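Peptidyl-prolyl cis-trans isomerase (Hirschia baltica, PDB 5EX2) probably catalyses the cis-trans isomerisation of peptide bonds preceding proline, as a periplasmic folding helper of the cyclophilin family. Local coordinates at residues A[126-131]-A[148-153]; A[177-182]-A[252-257]. All coordinates share one frame; numbering follows the deposited sequence.

Contact 1: A[126-131]-A[148-153]; sequences GFPIET and WMPHCA
E130 and W148 form an antiparallel hydrogen-bonded pair at the end of strand 145-148, where the chain peels off strand 127-132 into the loop that leads back to the barrel. Two backbone bonds close the pair: E130 N gives its hydrogen to W148 O at 2.9 Å, and W148 N gives one to E130 O at the same length. On the same face of the sheet the two side chains overlap. E130 CB sits over the five-membered ring of W148 as a CH-pi contact, 3.9 Å from its centroid, and CG lies above CZ2. CG of E130 stands anti to the backbone N (chi1 -176°) and the extended chain runs across the indole, bringing OE1 round to W148 NE1 at 3.0 Å for a weak, bent bond (130° at the hydrogen). The stronger grip on this carboxylate comes from R179, which forms a salt bridge with OE1, and from Q119, hydrogen-bonded to OE2.

Past W148 the ladder gives way to apolar packing. M149 SD approaches the F127 ring obliquely, 3.6 Å from CD1, a Met-aromatic contact. P128 CB rests 3.8 Å from C152 SG, half of the disulfide to C254. The buried carbonyl oxygen of P128 has no hydrogen-bond partner; carbons surround it instead: M149 CG at 3.2 Å, P150 CD, and M149 CA in a CA-H...O contact. Strand 119-124 pairs with 127-132 along its other edge, through I129 with G122 and T131 with Y120, and M149 O accepts from S187 of barrel strand 187-191.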
loop_
_atom_site.group_PDB
_atom_site.type_symbol
_atom_site.label_atom_id
_atom_site.label_comp_id
_atom_site.label_asym_id
_atom_site.label_seq_id
_atom_site.Cartn_x
_atom_site.Cartn_y
_atom_site.Cartn_z
ATOM N N GLY A 126 -6.480 7.447 1.680
ATOM C CA GLY A 126 -5.293 7.204 2.474
ATOM C C GLY A 126 -4.100 6.733 1.670
ATOM O O GLY A 126 -3.025 6.508 2.237
ATOM N N PHE A 127 -4.278 6.549 0.366
ATOM C CA PHE A 127 -3.177 6.176 -0.508
ATOM C C PHE A 127 -2.554 7.427 -1.093
ATOM O O PHE A 127 -3.274 8.357 -1.482
ATOM C CB PHE A 127 -3.641 5.265 -1.641
ATOM C CG PHE A 127 -4.259 3.963 -1.165
ATOM C CD1 PHE A 127 -3.461 2.921 -0.723
ATOM C CD2 PHE A 127 -5.636 3.773 -1.149
ATOM C CE1 PHE A 127 -4.008 1.724 -0.284
ATOM C CE2 PHE A 127 -6.177 2.562 -0.700
ATOM C CZ PHE A 127 -5.362 1.554 -0.283
ATOM N N PRO A 128 -1.219 7.463 -1.185
ATOM C CA PRO A 128 -0.581 8.579 -1.866
ATOM C C PRO A 128 -0.777 8.405 -3.362
ATOM O O PRO A 128 -0.689 7.290 -3.883
ATOM C CB PRO A 128 0.877 8.448 -1.449
ATOM C CG PRO A 128 1.065 6.961 -1.277
ATOM C CD PRO A 128 -0.242 6.452 -0.747
ATOM N N ILE A 129 -1.020 9.508 -4.061
ATOM C CA ILE A 129 -1.293 9.483 -5.484
ATOM C C ILE A 129 -0.511 10.607 -6.137
ATOM O O ILE A 129 -0.417 11.692 -5.572
ATOM C CB ILE A 129 -2.794 9.660 -5.794
ATOM C CG1 ILE A 129 -3.644 8.616 -5.063
ATOM C CG2 ILE A 129 -3.045 9.628 -7.303
ATOM C CD1 ILE A 129 -3.490 7.214 -5.591
ATOM N N GLU A 130 0.096 10.324 -7.285
ATOM C CA GLU A 130 0.677 11.351 -8.141
ATOM C C GLU A 130 -0.060 11.303 -9.466
ATOM O O GLU A 130 -0.501 10.254 -9.919
ATOM C CB GLU A 130 2.187 11.144 -8.338
ATOM C CG GLU A 130 2.832 12.242 -9.138
ATOM C CD GLU A 130 4.337 12.189 -9.122
ATOM O OE1 GLU A 130 4.915 11.125 -8.812
ATOM O OE2 GLU A 130 4.937 13.226 -9.423
ATOM N N THR A 131 -0.215 12.459 -10.096
ATOM C CA THR A 131 -1.076 12.525 -11.250
ATOM C C THR A 131 -0.641 13.568 -12.238
ATOM O O THR A 131 -0.064 14.572 -11.864
ATOM C CB THR A 131 -2.516 12.822 -10.812
ATOM O OG1 THR A 131 -3.417 12.693 -11.910
ATOM C CG2 THR A 131 -2.658 14.196 -10.155
ATOM N N TRP A 148 -0.798 7.459 -10.558
ATOM C CA TRP A 148 -0.118 6.291 -10.010
ATOM C C TRP A 148 0.043 6.453 -8.509
ATOM O O TRP A 148 -0.113 7.546 -7.982
ATOM C CB TRP A 148 1.238 6.082 -10.706
ATOM C CG TRP A 148 2.154 7.281 -10.726
ATOM C CD1 TRP A 148 3.207 7.518 -9.880
ATOM C CD2 TRP A 148 2.126 8.387 -11.653
ATOM N NE1 TRP A 148 3.824 8.693 -10.226
ATOM C CE2 TRP A 148 3.171 9.253 -11.292
ATOM C CE3 TRP A 148 1.309 8.728 -12.737
ATOM C CZ2 TRP A 148 3.428 10.437 -11.980
ATOM C CZ3 TRP A 148 1.561 9.916 -13.415
ATOM C CH2 TRP A 148 2.611 10.749 -13.032
ATOM N N MET A 149 0.322 5.352 -7.813
ATOM C CA MET A 149 0.604 5.421 -6.401
ATOM C C MET A 149 2.107 5.411 -6.231
ATOM O O MET A 149 2.744 4.364 -6.418
ATOM C CB MET A 149 -0.032 4.254 -5.652
ATOM C CG MET A 149 0.341 4.226 -4.187
ATOM S SD MET A 149 -0.819 3.279 -3.181
ATOM C CE MET A 149 -0.590 1.628 -3.809
ATOM N N PRO A 150 2.681 6.564 -5.883
ATOM C CA PRO A 150 4.142 6.626 -5.796
ATOM C C PRO A 150 4.686 5.795 -4.660
ATOM O O PRO A 150 3.971 5.510 -3.706
ATOM C CB PRO A 150 4.408 8.109 -5.556
ATOM C CG PRO A 150 3.189 8.603 -4.897
ATOM C CD PRO A 150 2.067 7.863 -5.566
ATOM N N HIS A 151 5.949 5.412 -4.782
ATOM C CA HIS A 151 6.552 4.496 -3.846
ATOM C C HIS A 151 7.075 5.237 -2.610
ATOM O O HIS A 151 8.271 5.295 -2.338
ATOM C CB HIS A 151 7.631 3.698 -4.574
ATOM C CG HIS A 151 7.062 2.697 -5.536
ATOM N ND1 HIS A 151 6.520 3.043 -6.751
ATOM C CD2 HIS A 151 6.933 1.355 -5.435
ATOM C CE1 HIS A 151 6.084 1.948 -7.359
ATOM N NE2 HIS A 151 6.320 0.912 -6.579
ATOM N N CYS A 152 6.149 5.813 -1.855
ATOM C CA CYS A 152 6.436 6.372 -0.550
ATOM C C CYS A 152 6.729 5.234 0.413
ATOM O O CYS A 152 6.297 4.119 0.184
ATOM C CB CYS A 152 5.241 7.175 0.007
ATOM S SG CYS A 152 4.637 8.504 -0.974
ATOM N N ALA A 153 7.411 5.529 1.517
ATOM C CA ALA A 153 7.512 4.588 2.625
ATOM C C ALA A 153 6.115 4.147 2.991
ATOM O O ALA A 153 5.206 4.979 3.082
ATOM C CB ALA A 153 8.214 5.220 3.800
#

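Contact 2: A[177-182]-A[252-257]; sequences ESRFLD and DVCSLP
R179 and D252 meet in a salt bridge that ties the loop after barrel strand 171-174 to the loop after helix 238-247, a surface contact that is tight around the guanidinium and watery beyond E177. NH1 of R179 reaches D252 OD2 at 2.8 Å in a nearly straight bond (174° at the hydrogen), the two flat groups almost coplanar. The same NH1 also holds E177 OE2 at 3.0 Å, on the anti side of that carboxylate, and NE donates to D182 OD2, meeting that carboxylate on the syn side, at 2.8 Å. All three oxygens lie close to the guanidinium plane, which fixes the group's rotation; bends at chi2 and chi3 (-59° and -76°) curl the arginine chain so that it can face them. The shared cation probably offsets the repulsion between E177 OE2 and D252 OD2, 4.6 Å apart. A methionine in place of R179 would probably leave the carboxylates of E177, D182, D252 and E130 close together without the cation they share, and the two loops without their direct salt bridge.

C254, disulfide-bonded to C152, lies beside this network. Its CB presses against the carboxylate carbon of E177, CD, at 3.3 Å, and its SG lies 3.7 Å from R179 NH1, obliquely to the guanidinium.

On the looser side water does the joining: one molecule donates to E177 OE2 and shares a hydrogen bond with S255 OG, and a second donates to E177 OE1 and, over a longer distance, to C254 O. R179 NH2 turns to E130 on strand 127-132, D252 OD1 bonds T121 on strand 119-124, and L256 packs against L244 and M247 of helix 238-247.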
loop_
_atom_site.group_PDB
_atom_site.type_symbol
_atom_site.label_atom_id
_atom_site.label_comp_id
_atom_site.label_asym_id
_atom_site.label_seq_id
_atom_site.Cartn_x
_atom_site.Cartn_y
_atom_site.Cartn_z
ATOM N N GLU A 177 11.071 6.460 0.830
ATOM C CA GLU A 177 10.640 7.034 -0.433
ATOM C C GLU A 177 11.591 6.651 -1.552
ATOM O O GLU A 177 12.796 6.871 -1.461
ATOM C CB GLU A 177 10.550 8.553 -0.315
ATOM C CG GLU A 177 10.265 9.272 -1.651
ATOM C CD GLU A 177 10.253 10.789 -1.527
ATOM O OE1 GLU A 177 10.755 11.301 -0.507
ATOM O OE2 GLU A 177 9.752 11.474 -2.454
ATOM N N SER A 178 11.023 6.097 -2.619
ATOM C CA SER A 178 11.816 5.600 -3.742
ATOM C C SER A 178 11.171 5.948 -5.077
ATOM O O SER A 178 10.606 5.081 -5.744
ATOM C CB SER A 178 11.993 4.095 -3.618
ATOM O OG SER A 178 12.622 3.773 -2.390
ATOM N N ARG A 179 11.241 7.217 -5.456
ATOM C CA ARG A 179 10.430 7.715 -6.562
ATOM C C ARG A 179 10.933 7.240 -7.908
ATOM O O ARG A 179 10.204 7.319 -8.898
ATOM C CB ARG A 179 10.356 9.244 -6.534
ATOM C CG ARG A 179 9.856 9.806 -5.215
ATOM C CD ARG A 179 8.455 9.300 -4.829
ATOM N NE ARG A 179 7.422 9.961 -5.617
ATOM C CZ ARG A 179 6.975 11.186 -5.377
ATOM N NH1 ARG A 179 7.460 11.888 -4.359
ATOM N NH2 ARG A 179 6.034 11.718 -6.149
ATOM N N PHE A 180 12.163 6.728 -7.941
ATOM C CA PHE A 180 12.713 6.139 -9.163
ATOM C C PHE A 180 11.970 4.862 -9.561
ATOM O O PHE A 180 12.111 4.404 -10.686
ATOM C CB PHE A 180 14.210 5.851 -8.992
ATOM C CG PHE A 180 14.538 5.150 -7.714
ATOM C CD1 PHE A 180 14.818 5.870 -6.561
ATOM C CD2 PHE A 180 14.545 3.775 -7.656
ATOM C CE1 PHE A 180 15.105 5.220 -5.378
ATOM C CE2 PHE A 180 14.834 3.119 -6.482
ATOM C CZ PHE A 180 15.109 3.853 -5.334
ATOM N N LEU A 181 11.149 4.311 -8.661
ATOM C CA LEU A 181 10.299 3.170 -9.008
ATOM C C LEU A 181 8.997 3.568 -9.665
ATOM O O LEU A 181 8.326 2.732 -10.283
ATOM C CB LEU A 181 9.954 2.360 -7.770
ATOM C CG LEU A 181 11.121 1.780 -6.988
ATOM C CD1 LEU A 181 10.562 1.000 -5.812
ATOM C CD2 LEU A 181 12.005 0.899 -7.849
ATOM N N ASP A 182 8.625 4.837 -9.512
ATOM C CA ASP A 182 7.302 5.280 -9.930
ATOM C C ASP A 182 7.108 5.116 -11.438
ATOM O O ASP A 182 8.010 5.399 -12.234
ATOM C CB ASP A 182 7.074 6.742 -9.543
ATOM C CG ASP A 182 7.064 6.976 -8.045
ATOM O OD1 ASP A 182 7.156 6.012 -7.269
ATOM O OD2 ASP A 182 6.923 8.167 -7.665
ATOM N N ASP A 252 5.807 17.341 0.112
ATOM C CA ASP A 252 5.270 16.439 -0.884
ATOM C C ASP A 252 4.680 15.228 -0.157
ATOM O O ASP A 252 4.984 14.991 1.015
ATOM C CB ASP A 252 6.362 16.019 -1.869
ATOM C CG ASP A 252 5.810 15.313 -3.085
ATOM O OD1 ASP A 252 4.662 15.614 -3.470
ATOM O OD2 ASP A 252 6.523 14.462 -3.656
ATOM N N VAL A 253 3.846 14.465 -0.853
ATOM C CA VAL A 253 3.120 13.361 -0.252
ATOM C C VAL A 253 4.060 12.377 0.459
ATOM O O VAL A 253 3.737 11.861 1.510
ATOM C CB VAL A 253 2.270 12.636 -1.334
ATOM C CG1 VAL A 253 3.141 11.870 -2.333
ATOM C CG2 VAL A 253 1.261 11.738 -0.713
ATOM N N CYS A 254 5.242 12.149 -0.087
ATOM C CA CYS A 254 6.143 11.174 0.515
ATOM C C CYS A 254 6.971 11.736 1.669
ATOM O O CYS A 254 7.632 10.983 2.365
ATOM C CB CYS A 254 7.068 10.587 -0.547
ATOM S SG CYS A 254 6.206 9.540 -1.752
ATOM N N SER A 255 6.925 13.046 1.891
ATOM C CA SER A 255 7.640 13.641 3.025
ATOM C C SER A 255 6.731 13.808 4.249
ATOM O O SER A 255 7.194 14.084 5.351
ATOM C CB SER A 255 8.251 14.982 2.624
ATOM O OG SER A 255 9.369 14.770 1.783
ATOM N N LEU A 256 5.436 13.612 4.046
ATOM C CA LEU A 256 4.485 13.565 5.144
ATOM C C LEU A 256 4.484 12.168 5.761
ATOM O O LEU A 256 4.879 11.202 5.113
ATOM C CB LEU A 256 3.083 13.899 4.644
ATOM C CG LEU A 256 2.845 15.346 4.250
ATOM C CD1 LEU A 256 1.614 15.449 3.361
ATOM C CD2 LEU A 256 2.667 16.202 5.497
ATOM N N PRO A 257 4.010 12.047 7.002
ATOM C CA PRO A 257 3.722 10.704 7.493
ATOM C C PRO A 257 2.631 10.086 6.643
ATOM O O PRO A 257 1.968 10.774 5.872
ATOM C CB PRO A 257 3.239 10.934 8.930
ATOM C CG PRO A 257 3.505 12.373 9.242
ATOM C CD PRO A 257 3.563 13.092 7.935
HETATM O O HOH W 1 9.019 13.757 -0.924
HETATM O O HOH W 2 10.918 10.923 2.263
#

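How the contacts relate
The centres of contacts 1 and 2 lie about 7 Å apart, and the C152-C254 disulfide (SG to SG 2.0 Å) joins the loop of 148-153 to that of 252-257. Three further touches fasten the pair: D182 OD1 probably accepts a hydrogen bond from H151 N at 2.8 Å, D182 OD2 packs on P150 CB at 3.3 Å, and P128 CB meets V253 CG2 at 3.4 Å. Neither contact includes a magnesium ligand: the T131 side chain is about 8 Å from that of the metal ligand E135 and about 8 Å from a bound magnesium ion, while the E177 side chain is about 11 Å from a magnesium ion.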